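Local coordinates for protein type II restriction enzyme BsoBI (Geobacillus stearothermophilus, PDB 1DC1) that recognises the degenerate double-stranded DNA sequence 5'-CYCGRG-3' and cleaves it after the first C, working as a homodimeric type II restriction endonuclease, at residues D[142-145]-D[150-153]; D[301-306]-D[317-322]. All coordinates share one frame; numbering follows the deposited sequence.

Interaction 1 of 2, residues D[142-145]-D[150-153]; sequences LTRA and LDIA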
loop_
_atom_site.group_PDB
_atom_site.type_symbol
_atom_site.label_atom_id
_atom_site.label_comp_id
_atom_site.label_asym_id
_atom_site.label_seq_id
_atom_site.Cartn_x
_atom_site.Cartn_y
_atom_site.Cartn_z
ATOM N N LEU D 142 2.458 17.113 -13.227
ATOM C CA LEU D 142 1.536 18.185 -12.949
ATOM C C LEU D 142 2.262 19.537 -13.025
ATOM O O LEU D 142 1.730 20.504 -13.554
ATOM C CB LEU D 142 0.911 18.029 -11.572
ATOM C CG LEU D 142 -0.176 19.091 -11.326
ATOM C CD1 LEU D 142 -1.355 18.780 -12.235
ATOM C CD2 LEU D 142 -0.624 19.129 -9.860
ATOM N N THR D 143 3.481 19.613 -12.491
ATOM C CA THR D 143 4.242 20.863 -12.533
ATOM C C THR D 143 4.527 21.264 -13.997
ATOM O O THR D 143 4.434 22.443 -14.360
ATOM C CB THR D 143 5.593 20.746 -11.780
ATOM O OG1 THR D 143 5.346 20.594 -10.389
ATOM C CG2 THR D 143 6.408 22.000 -11.946
ATOM N N ARG D 144 4.879 20.287 -14.831
ATOM C CA ARG D 144 5.161 20.575 -16.240
ATOM C C ARG D 144 3.908 21.172 -16.864
ATOM O O ARG D 144 4.007 22.126 -17.643
ATOM C CB ARG D 144 5.563 19.296 -16.986
ATOM C CG ARG D 144 5.848 19.475 -18.455
ATOM C CD ARG D 144 7.195 20.177 -18.602
ATOM N NE ARG D 144 7.034 21.587 -18.975
ATOM C CZ ARG D 144 8.002 22.508 -18.981
ATOM N NH1 ARG D 144 9.251 22.213 -18.629
ATOM N NH2 ARG D 144 7.704 23.726 -19.407
ATOM N N ALA D 145 2.734 20.619 -16.541
ATOM C CA ALA D 145 1.465 21.145 -17.079
ATOM C C ALA D 145 1.188 22.601 -16.585
ATOM O O ALA D 145 0.723 23.448 -17.339
ATOM C CB ALA D 145 0.317 20.216 -16.702
ATOM N N LEU D 150 1.501 28.518 -17.816
ATOM C CA LEU D 150 1.974 29.896 -17.526
ATOM C C LEU D 150 2.749 30.397 -18.743
ATOM O O LEU D 150 2.544 31.542 -19.181
ATOM C CB LEU D 150 2.901 29.974 -16.274
ATOM C CG LEU D 150 2.202 29.690 -14.923
ATOM C CD1 LEU D 150 3.153 29.405 -13.793
ATOM C CD2 LEU D 150 1.388 30.889 -14.597
ATOM N N ASP D 151 3.627 29.541 -19.274
ATOM C CA ASP D 151 4.440 29.898 -20.437
ATOM C C ASP D 151 3.556 30.230 -21.627
ATOM O O ASP D 151 3.745 31.262 -22.269
ATOM C CB ASP D 151 5.377 28.759 -20.826
ATOM C CG ASP D 151 6.464 28.499 -19.782
ATOM O OD1 ASP D 151 6.643 29.349 -18.881
ATOM O OD2 ASP D 151 7.130 27.439 -19.861
ATOM N N ILE D 152 2.596 29.365 -21.932
ATOM C CA ILE D 152 1.702 29.594 -23.081
ATOM C C ILE D 152 0.888 30.896 -22.919
ATOM O O ILE D 152 0.544 31.565 -23.916
ATOM C CB ILE D 152 0.763 28.355 -23.342
ATOM C CG1 ILE D 152 1.614 27.104 -23.654
ATOM C CG2 ILE D 152 -0.134 28.600 -24.584
ATOM C CD1 ILE D 152 0.972 25.785 -23.276
ATOM N N ALA D 153 0.647 31.285 -21.668
ATOM C CA ALA D 153 -0.106 32.498 -21.370
ATOM C C ALA D 153 0.804 33.704 -21.198
ATOM O O ALA D 153 0.338 34.800 -20.866
ATOM C CB ALA D 153 -0.956 32.280 -20.092
#

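Interaction 2 of 2, residues D[301-306]-D[317-322]; sequences LTNSAN and CRWIIN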
loop_
_atom_site.group_PDB
_atom_site.type_symbol
_atom_site.label_atom_id
_atom_site.label_comp_id
_atom_site.label_asym_id
_atom_site.label_seq_id
_atom_site.Cartn_x
_atom_site.Cartn_y
_atom_site.Cartn_z
ATOM N N LEU D 301 -16.278 18.541 -3.656
ATOM C CA LEU D 301 -14.968 18.570 -4.306
ATOM C C LEU D 301 -15.140 19.660 -5.384
ATOM O O LEU D 301 -16.156 19.702 -6.075
ATOM C CB LEU D 301 -14.648 17.216 -4.928
ATOM C CG LEU D 301 -13.245 16.719 -5.269
ATOM C CD1 LEU D 301 -12.367 16.729 -4.039
ATOM C CD2 LEU D 301 -13.372 15.277 -5.891
ATOM N N THR D 302 -14.163 20.554 -5.511
ATOM C CA THR D 302 -14.191 21.664 -6.468
ATOM C C THR D 302 -13.840 21.302 -7.915
ATOM O O THR D 302 -14.429 21.831 -8.869
ATOM C CB THR D 302 -13.252 22.807 -6.029
ATOM O OG1 THR D 302 -13.415 23.032 -4.626
ATOM C CG2 THR D 302 -13.586 24.074 -6.773
ATOM N N ASN D 303 -12.878 20.397 -8.076
ATOM C CA ASN D 303 -12.458 19.987 -9.410
ATOM C C ASN D 303 -11.708 18.659 -9.337
ATOM O O ASN D 303 -11.267 18.217 -8.262
ATOM C CB ASN D 303 -11.571 21.079 -10.027
ATOM C CG ASN D 303 -11.690 21.152 -11.524
ATOM O OD1 ASN D 303 -12.110 20.197 -12.201
ATOM N ND2 ASN D 303 -11.298 22.289 -12.064
ATOM N N SER D 304 -11.556 18.023 -10.486
ATOM C CA SER D 304 -10.862 16.741 -10.546
ATOM C C SER D 304 -10.384 16.503 -11.958
ATOM O O SER D 304 -10.939 17.047 -12.910
ATOM C CB SER D 304 -11.800 15.614 -10.146
ATOM O OG SER D 304 -11.165 14.348 -10.179
ATOM N N ALA D 305 -9.326 15.714 -12.101
ATOM C CA ALA D 305 -8.841 15.397 -13.424
ATOM C C ALA D 305 -8.170 14.015 -13.417
ATOM O O ALA D 305 -7.628 13.592 -12.399
ATOM C CB ALA D 305 -7.856 16.450 -13.907
ATOM N N ASN D 306 -8.279 13.297 -14.535
ATOM C CA ASN D 306 -7.591 12.042 -14.663
ATOM C C ASN D 306 -6.220 12.467 -15.243
ATOM O O ASN D 306 -6.137 13.037 -16.356
ATOM C CB ASN D 306 -8.276 11.114 -15.642
ATOM C CG ASN D 306 -7.563 9.816 -15.751
ATOM O OD1 ASN D 306 -6.364 9.759 -16.066
ATOM N ND2 ASN D 306 -8.274 8.748 -15.462
ATOM N N CYS D 317 -5.285 22.788 -14.863
ATOM C CA CYS D 317 -4.127 23.669 -14.628
ATOM C C CYS D 317 -4.401 25.127 -15.023
ATOM O O CYS D 317 -4.003 26.055 -14.337
ATOM C CB CYS D 317 -2.903 23.141 -15.392
ATOM S SG CYS D 317 -2.200 21.722 -14.555
ATOM N N ARG D 318 -5.081 25.332 -16.139
ATOM C CA ARG D 318 -5.423 26.685 -16.553
ATOM C C ARG D 318 -6.375 27.277 -15.502
ATOM O O ARG D 318 -6.244 28.434 -15.114
ATOM C CB ARG D 318 -6.024 26.615 -17.953
ATOM C CG ARG D 318 -6.802 27.812 -18.374
ATOM C CD ARG D 318 -7.069 27.778 -19.879
ATOM N NE ARG D 318 -7.186 29.141 -20.407
ATOM C CZ ARG D 318 -8.222 29.612 -21.103
ATOM N NH1 ARG D 318 -9.270 28.834 -21.378
ATOM N NH2 ARG D 318 -8.196 30.871 -21.537
ATOM N N TRP D 319 -7.302 26.463 -15.013
ATOM C CA TRP D 319 -8.209 26.900 -13.986
ATOM C C TRP D 319 -7.429 27.246 -12.693
ATOM O O TRP D 319 -7.714 28.272 -12.049
ATOM C CB TRP D 319 -9.215 25.788 -13.714
ATOM C CG TRP D 319 -10.023 26.013 -12.458
ATOM C CD1 TRP D 319 -11.058 26.894 -12.286
ATOM C CD2 TRP D 319 -9.856 25.349 -11.205
ATOM N NE1 TRP D 319 -11.544 26.820 -11.015
ATOM C CE2 TRP D 319 -10.830 25.876 -10.323
ATOM C CE3 TRP D 319 -8.977 24.356 -10.739
ATOM C CZ2 TRP D 319 -10.953 25.445 -9.004
ATOM C CZ3 TRP D 319 -9.101 23.928 -9.422
ATOM C CH2 TRP D 319 -10.079 24.471 -8.572
ATOM N N ILE D 320 -6.458 26.395 -12.312
ATOM C CA ILE D 320 -5.690 26.624 -11.091
ATOM C C ILE D 320 -4.951 27.947 -11.107
ATOM O O ILE D 320 -4.927 28.672 -10.118
ATOM C CB ILE D 320 -4.664 25.488 -10.850
ATOM C CG1 ILE D 320 -5.328 24.418 -9.995
ATOM C CG2 ILE D 320 -3.404 26.011 -10.094
ATOM C CD1 ILE D 320 -4.548 23.138 -9.934
ATOM N N ILE D 321 -4.351 28.243 -12.248
ATOM C CA ILE D 321 -3.576 29.450 -12.436
ATOM C C ILE D 321 -4.446 30.715 -12.325
ATOM O O ILE D 321 -3.966 31.795 -11.944
ATOM C CB ILE D 321 -2.829 29.375 -13.828
ATOM C CG1 ILE D 321 -1.582 28.495 -13.704
ATOM C CG2 ILE D 321 -2.421 30.730 -14.292
ATOM C CD1 ILE D 321 -1.403 27.685 -14.886
ATOM N N ASN D 322 -5.729 30.567 -12.635
ATOM C CA ASN D 322 -6.645 31.699 -12.598
ATOM C C ASN D 322 -7.473 31.821 -11.347
ATOM O O ASN D 322 -8.269 32.727 -11.263
ATOM C CB ASN D 322 -7.559 31.662 -13.827
ATOM C CG ASN D 322 -6.843 32.121 -15.095
ATOM O OD1 ASN D 322 -6.566 33.321 -15.259
ATOM N ND2 ASN D 322 -6.525 31.172 -15.993
#

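Interaction 1 of 2, residues D[142-145]-D[150-153]
R144 and D151 meet along one flank of the same helix, seven residues and almost two turns apart, with their CA atoms 10.3 Å from each other. The interaction is a single, long salt bridge: R144 NH2 lies 3.8 Å from D151 OD2, with no hydrogen bond between the two groups. The carboxylate oxygen stands at the edge of the guanidinium, close to its plane, so it meets the planar cation from the end that carries NH2 rather than over a face. The carboxylate is turned by 55° against that plane, and the two side chains cross at about a right angle. OD2 does the approaching alone; D151 OD1 stays 5.7 Å from R144 NH2, which rules out a two-pronged pairing.

The reach is supplied mostly by the arginine. Although its CB bond points away from D151, the chain leaves with CG anti to the backbone N (chi1 179°) and then bends at both chi2 and chi3, which brings the guanidinium round toward the later turn. D151 has the shorter path, since its CB already points at the earlier segment.

Stronger partners fix the arginine from outside. NH1 makes a salt bridge to E181 and NH2 another to D177, so D151 adds a third carboxylate to this cation. D151 OD2 also comes near D177 OD2, a like-charge approach that R144 NH2, paired with both, probably eases. At 150-153 the helix is running out, and the bond from A153 N to L150 O is weak. The arrangement is an i to i+7 salt bridge on the partly exposed flank of helix 110-152, the long helix of this PD-(D/E)XK nuclease, whose buried residues L142 and L150 face helix 310-321.

Interaction 2 of 2, residues D[301-306]-D[317-322]
N303 lies over one face of the W319 indole, with its amide nitrogen and its CB both involved. ND2 sits 3.3 Å above the ring plane, offset toward the rim, and comes within 3.4 Å of W319 CE3. Beside it, N303 CB makes a CH-pi contact, 4.2 Å from the centroid of the six-membered ring and 24° off its normal. The amide is steeply tilted, its plane 71° from that of the indole, so this is not a flat amide-on-ring stack. T302 adds a methyl group: its CG2 reaches W319 CZ2 at 3.7 Å, approaching the benzo end of the ring obliquely while the two side chains cross at roughly a right angle.

What holds these groups in place lies one step further out. N303 OD1 accepts a bent bond of 2.8 Å from S304 N, the very next residue; this tethers the amide's oxygen end to its own strand while ND2 rests on the indole. T302 OG1 is taken up by T277 N, leaving the threonine's methyl for the ring. On the helix side, CG of W319 is anti to the backbone N (chi1 168°), and the indole is thereby extended toward the strand, meeting N303 from the opposite direction.

P6 touches both N303 and W319, while K276 and I278 of strand 276-281 also pack against the indole. W319 thus joins strand 303-306, the outermost of the main mixed sheet within this chain, and T302 just before it to helix 310-321; the bond from N306 N to Q312 OE1 also ties strand to helix, which turns its C317 and I321 toward helix 110-152.

Interaction 1 closes along the chain before interaction 2 opens, yet their centres are only 13 Å apart. They touch where helix 110-152 packs on helix 310-321: A145 CB lies 3.6 Å from C317 SG, and L150 CD2 lies 3.8 Å from I321 CG2. Helix 310-321 lies between the long helix and edge strand 303-306, with W319 directed to the strand and C317 and I321 directed to the long helix, whose charged flank carries interaction 1. Helices 110-152 and 310-321 thus pack together against the mixed sheet of the nuclease fold, in which the predicted magnesium site also lies, and W319 carries the contact on to its edge strand.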